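Local coordinates for putative peptide ABC-transport system periplasmic peptide-binding protein (Campylobacter jejuni, PDB 4OEV) that binds nickel(II) outside the cytoplasm, here together with oxalate, for uptake by an ABC-type importer, at residues Thr486-Val489 and Tyr490-Lys494. Residues are numbered along the deposited sequence; the frame is centred on the assembly and turned at random.
Sequences TWNV and YEWSK
Asn488 joins Glu491 and Trp492 through the two ends of its side-chain amide. ND2 of Asn488 donates to OE1 of Glu491 at 2.8 Å. The bond lies in the amide plane and uses the anti lone pair of OE1, and the carboxylate is turned 83° against the amide. On the other branch, OD1 of Asn488 accepts from NE1 of Trp492 at 2.9 Å. The oxygen sits at the indole edge, near the ring plane, but NE1 stands well above the amide plane. Asn488 CG lies between its own backbone N and carbonyl carbon (chi1 83°), which turns the amide toward both partners. Lys474 N also donates to Asn488 OD1, and Asn488 ND2 also donates to Gly472 O. Each end of the buried amide thus has two partners, which fixes its rotation. Lys474 NZ forms a salt bridge with Glu491 OE1. The same indole is laid over the backbone of Val489. CA of Val489 makes a CH-pi contact 3.5 Å from the centroid of the five-membered ring of Trp492. A type I beta turn, Thr486 to Val489, runs into a single turn of 3-10 helix: N of Glu491 donates to O of Asn488 (2.8 Å), and N of Trp492 to O of Val489 (2.9 Å). The turn belongs to the C-terminal tail that follows strand 454-467. Trp492 packs on Leu7 and Ile9 of strand 6-11, an outermost strand of a four-stranded mixed sheet.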
loop_
_atom_site.group_PDB
_atom_site.type_symbol
_atom_site.label_atom_id
_atom_site.label_comp_id
_atom_site.label_asym_id
_atom_site.label_seq_id
_atom_site.Cartn_x
_atom_site.Cartn_y
_atom_site.Cartn_z
ATOM N N THR A 486 -4.144 12.434 -2.746
ATOM C CA THR A 486 -3.830 13.437 -3.758
ATOM C C THR A 486 -4.323 13.052 -5.150
ATOM O O THR A 486 -3.873 13.636 -6.156
ATOM C CB THR A 486 -2.302 13.658 -3.830
ATOM O OG1 THR A 486 -1.640 12.378 -3.951
ATOM C CG2 THR A 486 -1.814 14.344 -2.603
ATOM N N TRP A 487 -5.279 12.117 -5.213
ATOM C CA TRP A 487 -5.672 11.495 -6.493
ATOM C C TRP A 487 -6.261 12.540 -7.444
ATOM O O TRP A 487 -6.151 12.364 -8.651
ATOM C CB TRP A 487 -6.694 10.367 -6.300
ATOM C CG TRP A 487 -8.042 10.898 -5.896
ATOM C CD1 TRP A 487 -8.436 11.251 -4.607
ATOM C CD2 TRP A 487 -9.162 11.189 -6.752
ATOM N NE1 TRP A 487 -9.743 11.735 -4.638
ATOM C CE2 TRP A 487 -10.199 11.712 -5.936
ATOM C CE3 TRP A 487 -9.394 11.055 -8.133
ATOM C CZ2 TRP A 487 -11.456 12.090 -6.461
ATOM C CZ3 TRP A 487 -10.649 11.446 -8.654
ATOM C CH2 TRP A 487 -11.656 11.949 -7.818
ATOM N N ASN A 488 -6.890 13.611 -6.923
ATOM C CA ASN A 488 -7.454 14.633 -7.825
ATOM C C ASN A 488 -6.776 15.981 -7.631
ATOM O O ASN A 488 -7.396 17.059 -7.794
ATOM C CB ASN A 488 -8.986 14.766 -7.675
ATOM C CG ASN A 488 -9.411 15.656 -6.519
ATOM O OD1 ASN A 488 -8.972 15.486 -5.371
ATOM N ND2 ASN A 488 -10.269 16.631 -6.822
ATOM N N VAL A 489 -5.494 15.931 -7.289
ATOM C CA VAL A 489 -4.760 17.155 -6.973
ATOM C C VAL A 489 -4.801 18.180 -8.127
ATOM O O VAL A 489 -4.779 19.381 -7.885
ATOM C CB VAL A 489 -3.295 16.855 -6.603
ATOM C CG1 VAL A 489 -2.561 16.262 -7.796
ATOM C CG2 VAL A 489 -2.614 18.130 -6.102
ATOM N N TYR A 490 -4.933 17.719 -9.372
ATOM C CA TYR A 490 -5.002 18.657 -10.480
ATOM C C TYR A 490 -6.289 19.498 -10.488
ATOM O O TYR A 490 -6.458 20.362 -11.353
ATOM C CB TYR A 490 -4.860 17.918 -11.846
ATOM C CG TYR A 490 -5.798 16.731 -12.066
ATOM C CD1 TYR A 490 -7.069 16.913 -12.593
ATOM C CD2 TYR A 490 -5.402 15.431 -11.731
ATOM C CE1 TYR A 490 -7.925 15.841 -12.802
ATOM C CE2 TYR A 490 -6.243 14.348 -11.939
ATOM C CZ TYR A 490 -7.501 14.559 -12.470
ATOM O OH TYR A 490 -8.350 13.492 -12.669
ATOM N N GLU A 491 -7.223 19.207 -9.594
ATOM C CA GLU A 491 -8.431 20.019 -9.471
ATOM C C GLU A 491 -8.318 20.950 -8.263
ATOM O O GLU A 491 -9.210 21.767 -8.033
ATOM C CB GLU A 491 -9.678 19.136 -9.339
ATOM C CG GLU A 491 -9.847 18.155 -10.476
ATOM C CD GLU A 491 -11.158 17.383 -10.407
ATOM O OE1 GLU A 491 -11.564 16.994 -9.295
ATOM O OE2 GLU A 491 -11.783 17.135 -11.459
ATOM N N TRP A 492 -7.234 20.828 -7.493
ATOM C CA TRP A 492 -7.099 21.650 -6.270
ATOM C C TRP A 492 -6.636 23.047 -6.630
ATOM O O TRP A 492 -5.862 23.208 -7.573
ATOM C CB TRP A 492 -6.097 21.050 -5.275
ATOM C CG TRP A 492 -6.384 19.678 -4.751
ATOM C CD1 TRP A 492 -7.335 18.809 -5.187
ATOM C CD2 TRP A 492 -5.712 19.017 -3.656
ATOM N NE1 TRP A 492 -7.282 17.638 -4.451
ATOM C CE2 TRP A 492 -6.301 17.749 -3.505
ATOM C CE3 TRP A 492 -4.674 19.388 -2.785
ATOM C CZ2 TRP A 492 -5.877 16.829 -2.530
ATOM C CZ3 TRP A 492 -4.255 18.480 -1.816
ATOM C CH2 TRP A 492 -4.858 17.213 -1.701
ATOM N N SER A 493 -7.104 24.060 -5.893
ATOM C CA SER A 493 -6.653 25.425 -6.116
ATOM C C SER A 493 -6.867 26.332 -4.901
ATOM O O SER A 493 -7.583 25.988 -3.953
ATOM C CB SER A 493 -7.366 26.062 -7.316
ATOM O OG SER A 493 -8.738 26.241 -7.027
ATOM N N LYS A 494 -6.216 27.489 -4.941
ATOM C CA LYS A 494 -6.381 28.505 -3.907
ATOM C C LYS A 494 -7.080 29.708 -4.491
ATOM O O LYS A 494 -7.026 29.920 -5.717
ATOM C CB LYS A 494 -5.041 28.897 -3.323
ATOM C CG LYS A 494 -4.371 27.759 -2.599
ATOM C CD LYS A 494 -2.890 28.009 -2.590
ATOM C CE LYS A 494 -2.195 27.216 -1.538
ATOM N NZ LYS A 494 -0.789 27.691 -1.439
ATOM O OXT LYS A 494 -7.736 30.436 -3.737
HETATM O O HOH W 1 -3.667 22.028 -9.371
#